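Local structure of SnoN,SnoN (Streptomyces nogalater, 5EQU) at residues Ala145-Phe150 / Ala256-Leu261. The protein probably acts as an iron- and 2-oxoglutarate-dependent epimerase of the phytanoyl-CoA dioxygenase family, and binds the anthracycline nogalamycin RO. Numbering follows the deposited sequence.
Sequences AFAFPF and AFLDDL. With 5R6 (Nogalamycin RO), chain G.
Leu258 reaches Ala147 through two torsions: CG lies anti to its own carbonyl carbon (chi1 -53°), and CD1 then extends anti to CA (chi2 173°). This carries CD1 to the Ala147 methyl, with CB and CD1 3.9 Å apart, and to the carbonyl of the same residue, 3.6 Å from Leu258 CD1 to Ala147 O. The other branch serves the ligand, Leu258 CD2 standing 3.5 Å from OAY of nogalamycin RO. A single forked side chain thus packs against protein and ligand at once, and an alanine here would lack both branches and would probably open a gap between the Ala147 methyl and OAY of the ligand. Ala147 CB itself lies 3.9 Å from the ligand methyl CAF. Nearby, Phe257 CZ lies 3.2 Å from OAH of the ligand, and OAV sits in the ring plane at the edge; Leu258 CG rests over one face, off centre.

The setting is the double-stranded beta-helix of the cupin dioxygenases. The loop after strand 139-142 follows the iron ligands His142 and Asp144, and here it meets the short helix 256-259 beside the bound nogalamycin RO. Residues 145-150 belong to the first SnoN piece of this engineered fusion and residues 256-261 to the second.

Beyond the ligand, Pro149, the centre of an inverse gamma turn, presents its ring to the end of the helix and the turn after it: CG is 3.5 Å from Leu258 O in the helix and 4.1 Å from CD2 of Leu261, which lies past it. Its CB approaches Asp259 OD1 at 3.8 Å, an oxygen already hydrogen-bonded to Thr253 OG1, while OD2 takes the Gly254 N-H. No hydrogen bond joins the two segments, and Phe121 of strand 118-128 touches both Pro149 and Leu261.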
ATOM      1  N   ALA A 145       8.733  -2.541  -4.453  1.00 42.67           N
ATOM      2  CA  ALA A 145       9.874  -1.936  -3.781  1.00 43.18           C
ATOM      3  C   ALA A 145      10.525  -0.802  -4.537  1.00 46.23           C
ATOM      4  O   ALA A 145      10.572   0.348  -4.035  1.00 48.52           O
ATOM      5  CB  ALA A 145      10.929  -2.970  -3.439  1.00 43.56           C
ATOM      6  N   PHE A 146      11.000  -1.075  -5.733  1.00 45.30           N
ATOM      7  CA  PHE A 146      11.797  -0.057  -6.376  1.00 47.23           C
ATOM      8  C   PHE A 146      10.956   0.947  -7.165  1.00 47.34           C
ATOM      9  O   PHE A 146      11.497   1.883  -7.722  1.00 47.75           O
ATOM     10  CB  PHE A 146      13.014  -0.683  -7.092  1.00 48.39           C
ATOM     11  CG  PHE A 146      13.956  -1.339  -6.113  1.00 48.19           C
ATOM     12  CD1 PHE A 146      14.868  -0.568  -5.399  1.00 49.09           C
ATOM     13  CD2 PHE A 146      13.823  -2.685  -5.779  1.00 47.53           C
ATOM     14  CE1 PHE A 146      15.700  -1.143  -4.448  1.00 48.83           C
ATOM     15  CE2 PHE A 146      14.661  -3.269  -4.835  1.00 47.32           C
ATOM     16  CZ  PHE A 146      15.599  -2.483  -4.165  1.00 48.46           C
ATOM     17  N   ALA A 147       9.620   0.814  -7.115  1.00 45.60           N
ATOM     18  CA  ALA A 147       8.724   1.916  -7.534  1.00 45.01           C
ATOM     19  C   ALA A 147       8.530   3.010  -6.471  1.00 43.91           C
ATOM     20  O   ALA A 147       7.745   3.923  -6.706  1.00 45.01           O
ATOM     21  CB  ALA A 147       7.378   1.374  -8.003  1.00 44.22           C
ATOM     22  N   PHE A 148       9.219   2.921  -5.326  1.00 42.45           N
ATOM     23  CA  PHE A 148       9.137   3.929  -4.287  1.00 43.28           C
ATOM     24  C   PHE A 148      10.365   4.802  -4.389  1.00 45.22           C
ATOM     25  O   PHE A 148      11.480   4.289  -4.206  1.00 47.55           O
ATOM     26  CB  PHE A 148       9.109   3.308  -2.871  1.00 41.62           C
ATOM     27  CG  PHE A 148       7.903   2.457  -2.583  1.00 39.40           C
ATOM     28  CD1 PHE A 148       6.649   2.803  -3.045  1.00 39.24           C
ATOM     29  CD2 PHE A 148       8.032   1.297  -1.824  1.00 38.86           C
ATOM     30  CE1 PHE A 148       5.551   2.001  -2.779  1.00 38.14           C
ATOM     31  CE2 PHE A 148       6.922   0.490  -1.540  1.00 38.11           C
ATOM     32  CZ  PHE A 148       5.682   0.852  -2.009  1.00 37.22           C
ATOM     33  N   PRO A 149      10.203   6.122  -4.639  1.00 46.23           N
ATOM     34  CA  PRO A 149      11.406   6.950  -4.880  1.00 47.11           C
ATOM     35  C   PRO A 149      12.169   7.395  -3.623  1.00 47.38           C
ATOM     36  O   PRO A 149      12.389   8.611  -3.402  1.00 47.81           O
ATOM     37  CB  PRO A 149      10.841   8.145  -5.636  1.00 48.48           C
ATOM     38  CG  PRO A 149       9.503   8.324  -5.019  1.00 48.12           C
ATOM     39  CD  PRO A 149       8.972   6.921  -4.781  1.00 45.83           C
ATOM     40  N   PHE A 150      12.626   6.421  -2.830  1.00 46.37           N
ATOM     41  CA  PHE A 150      13.463   6.710  -1.667  1.00 46.94           C
ATOM     42  C   PHE A 150      14.544   5.668  -1.421  1.00 46.56           C
ATOM     43  O   PHE A 150      14.471   4.577  -1.937  1.00 46.69           O
ATOM     44  CB  PHE A 150      12.626   7.013  -0.401  1.00 46.94           C
ATOM     45  CG  PHE A 150      11.568   6.009  -0.096  1.00 45.59           C
ATOM     46  CD1 PHE A 150      11.882   4.849   0.611  1.00 44.84           C
ATOM     47  CD2 PHE A 150      10.250   6.231  -0.474  1.00 45.16           C
ATOM     48  CE1 PHE A 150      10.902   3.938   0.933  1.00 43.18           C
ATOM     49  CE2 PHE A 150       9.260   5.312  -0.133  1.00 42.94           C
ATOM     50  CZ  PHE A 150       9.598   4.162   0.545  1.00 42.14           C
ATOM     51  N   ALA A 256       8.325   9.536 -14.331  1.00 64.47           N
ATOM     52  CA  ALA A 256       7.972  10.910 -13.973  1.00 64.72           C
ATOM     53  C   ALA A 256       6.870  10.930 -12.926  1.00 63.10           C
ATOM     54  O   ALA A 256       7.021  11.577 -11.879  1.00 62.57           O
ATOM     55  CB  ALA A 256       7.548  11.696 -15.190  1.00 67.23           C
ATOM     56  N   PHE A 257       5.797  10.180 -13.167  1.00 61.10           N
ATOM     57  CA  PHE A 257       4.660  10.222 -12.256  1.00 59.01           C
ATOM     58  C   PHE A 257       4.941   9.635 -10.870  1.00 56.05           C
ATOM     59  O   PHE A 257       4.241   9.986  -9.958  1.00 55.74           O
ATOM     60  CB  PHE A 257       3.382   9.643 -12.882  1.00 59.39           C
ATOM     61  CG  PHE A 257       3.341   8.140 -12.920  1.00 58.49           C
ATOM     62  CD1 PHE A 257       2.878   7.415 -11.825  1.00 55.85           C
ATOM     63  CD2 PHE A 257       3.757   7.451 -14.059  1.00 59.88           C
ATOM     64  CE1 PHE A 257       2.863   6.019 -11.859  1.00 55.48           C
ATOM     65  CE2 PHE A 257       3.740   6.070 -14.099  1.00 59.69           C
ATOM     66  CZ  PHE A 257       3.288   5.345 -12.996  1.00 56.80           C
ATOM     67  N   LEU A 258       5.946   8.773 -10.702  1.00 54.78           N
ATOM     68  CA  LEU A 258       6.374   8.330  -9.378  1.00 52.05           C
ATOM     69  C   LEU A 258       7.318   9.316  -8.697  1.00 53.80           C
ATOM     70  O   LEU A 258       7.301   9.467  -7.469  1.00 51.19           O
ATOM     71  CB  LEU A 258       7.068   6.978  -9.441  1.00 51.80           C
ATOM     72  CG  LEU A 258       6.341   5.811 -10.129  1.00 51.91           C
ATOM     73  CD1 LEU A 258       7.260   4.605 -10.241  1.00 51.13           C
ATOM     74  CD2 LEU A 258       5.086   5.455  -9.371  1.00 51.14           C
ATOM     75  N   ASP A 259       8.160   9.985  -9.494  1.00 57.09           N
ATOM     76  CA  ASP A 259       9.221  10.863  -8.979  1.00 58.12           C
ATOM     77  C   ASP A 259       8.746  12.246  -8.605  1.00 59.82           C
ATOM     78  O   ASP A 259       9.396  12.900  -7.793  1.00 57.77           O
ATOM     79  CB  ASP A 259      10.373  10.962  -9.992  1.00 60.23           C
ATOM     80  CG  ASP A 259      11.128   9.650 -10.140  1.00 60.57           C
ATOM     81  OD1 ASP A 259      10.795   8.671  -9.433  1.00 58.99           O
ATOM     82  OD2 ASP A 259      12.060   9.561 -10.967  1.00 64.75           O
ATOM     83  N   ASP A 260       7.618  12.673  -9.173  1.00 62.65           N
ATOM     84  CA  ASP A 260       7.119  14.042  -8.991  1.00 66.30           C
ATOM     85  C   ASP A 260       6.225  14.103  -7.748  1.00 63.47           C
ATOM     86  O   ASP A 260       5.024  13.887  -7.839  1.00 63.93           O
ATOM     87  CB  ASP A 260       6.359  14.530 -10.240  1.00 70.58           C
ATOM     88  CG  ASP A 260       7.288  14.754 -11.490  1.00 75.80           C
ATOM     89  OD1 ASP A 260       8.538  14.551 -11.450  1.00 77.21           O
ATOM     90  OD2 ASP A 260       6.746  15.162 -12.546  1.00 80.33           O
ATOM     91  N   LEU A 261       6.834  14.390  -6.597  1.00 61.12           N
ATOM     92  CA  LEU A 261       6.149  14.383  -5.304  1.00 59.35           C
ATOM     93  C   LEU A 261       5.491  15.717  -4.979  1.00 60.90           C
ATOM     94  O   LEU A 261       6.180  16.724  -4.809  1.00 62.72           O
ATOM     95  CB  LEU A 261       7.126  14.028  -4.190  1.00 57.97           C
ATOM     96  CG  LEU A 261       7.916  12.732  -4.347  1.00 56.71           C
ATOM     97  CD1 LEU A 261       8.791  12.521  -3.124  1.00 56.06           C
ATOM     98  CD2 LEU A 261       7.013  11.533  -4.559  1.00 54.72           C
TER
HETATM   99  CAR 5R6 G 302      -0.540  -3.887 -16.783  1.00 45.24           C
HETATM  100  CBN 5R6 G 302      -1.168  -4.956 -17.568  1.00 46.22           C
HETATM  101  OAL 5R6 G 302      -0.819  -6.256 -16.966  1.00 49.84           O
HETATM  102  CBR 5R6 G 302      -0.883  -4.784 -19.094  1.00 45.69           C
HETATM  103  OAM 5R6 G 302      -2.136  -4.362 -19.623  1.00 46.13           O
HETATM  104  CBM 5R6 G 302       0.117  -3.632 -19.491  1.00 45.06           C
HETATM  105  CAB 5R6 G 302       0.626  -3.701 -20.924  1.00 42.10           C
HETATM  106  OAW 5R6 G 302       1.253  -3.561 -18.604  1.00 45.41           O
HETATM  107  CBP 5R6 G 302       0.935  -3.623 -17.165  1.00 44.51           C
HETATM  108  OAX 5R6 G 302       1.303  -2.410 -16.465  1.00 41.90           O
HETATM  109  CBQ 5R6 G 302       1.103  -1.001 -16.782  1.00 37.85           C
HETATM  110  CAT 5R6 G 302      -0.037  -0.549 -17.734  1.00 37.55           C
HETATM  111  CBW 5R6 G 302       0.169   0.952 -18.078  1.00 36.22           C
HETATM  112  CAE 5R6 G 302      -1.019   1.524 -18.880  1.00 35.55           C
HETATM  113  OAO 5R6 G 302       1.290   1.019 -18.925  1.00 37.78           O
HETATM  114  CBF 5R6 G 302       1.111  -0.240 -15.569  1.00 34.88           C
HETATM  115  CBB 5R6 G 302       1.495  -0.803 -14.333  1.00 32.25           C
HETATM  116  OAK 5R6 G 302       1.798  -2.117 -14.300  1.00 30.86           O
HETATM  117  CBK 5R6 G 302       1.585  -0.100 -13.123  1.00 29.48           C
HETATM  118  CBH 5R6 G 302       1.978  -0.716 -11.937  1.00 28.27           C
HETATM  119  OAI 5R6 G 302       2.211  -1.935 -11.898  1.00 27.48           O
HETATM  120  CBJ 5R6 G 302       2.083   0.070 -10.774  1.00 27.59           C
HETATM  121  CBA 5R6 G 302       2.475  -0.519  -9.584  1.00 26.81           C
HETATM  122  OAJ 5R6 G 302       2.711  -1.859  -9.604  1.00 28.18           O
HETATM  123  CAP 5R6 G 302       2.593   0.203  -8.434  1.00 25.70           C
HETATM  124  CBD 5R6 G 302       2.292   1.551  -8.394  1.00 25.32           C
HETATM  125  CBX 5R6 G 302       2.462   2.350  -7.223  1.00 25.80           C
HETATM  126  CAF 5R6 G 302       3.859   2.063  -6.592  1.00 25.76           C
HETATM  127  OAY 5R6 G 302       2.618   3.760  -7.550  1.00 24.41           O
HETATM  128  CBS 5R6 G 302       1.378   2.201  -6.197  1.00 25.18           C
HETATM  129  OAN 5R6 G 302       1.670   3.025  -5.040  1.00 26.07           O
HETATM  130  CBT 5R6 G 302       0.051   2.619  -6.821  1.00 24.52           C
HETATM  131  NBV 5R6 G 302      -0.998   2.621  -5.802  1.00 24.47           N
HETATM  132  CAD 5R6 G 302      -2.307   2.997  -6.389  1.00 24.88           C
HETATM  133  CAC 5R6 G 302      -1.136   1.343  -5.038  1.00 24.33           C
HETATM  134  CAS 5R6 G 302       0.171   3.993  -7.555  1.00 24.73           C
HETATM  135  CBO 5R6 G 302       1.540   4.221  -8.302  1.00 24.26           C
HETATM  136  OAV 5R6 G 302       1.619   3.489  -9.530  1.00 24.69           O
HETATM  137  CBE 5R6 G 302       1.889   2.147  -9.566  1.00 25.43           C
HETATM  138  CBL 5R6 G 302       1.773   1.438 -10.773  1.00 26.58           C
HETATM  139  CBG 5R6 G 302       1.382   2.035 -11.977  1.00 27.43           C
HETATM  140  OAH 5R6 G 302       1.111   3.224 -12.013  1.00 26.12           O
HETATM  141  CBI 5R6 G 302       1.295   1.265 -13.151  1.00 29.69           C
HETATM  142  CAQ 5R6 G 302       0.928   1.840 -14.385  1.00 32.00           C
HETATM  143  CBC 5R6 G 302       0.830   1.125 -15.598  1.00 33.84           C
HETATM  144  CBU 5R6 G 302       0.505   1.834 -16.805  1.00 35.73           C
HETATM  145  CAZ 5R6 G 302       1.677   2.639 -17.199  1.00 37.67           C
HETATM  146  OAG 5R6 G 302       1.554   3.693 -17.838  1.00 40.77           O
HETATM  147  OAU 5R6 G 302       2.949   2.117 -16.950  1.00 37.94           O
HETATM  148  CAA 5R6 G 302       4.090   2.628 -17.695  1.00 38.02           C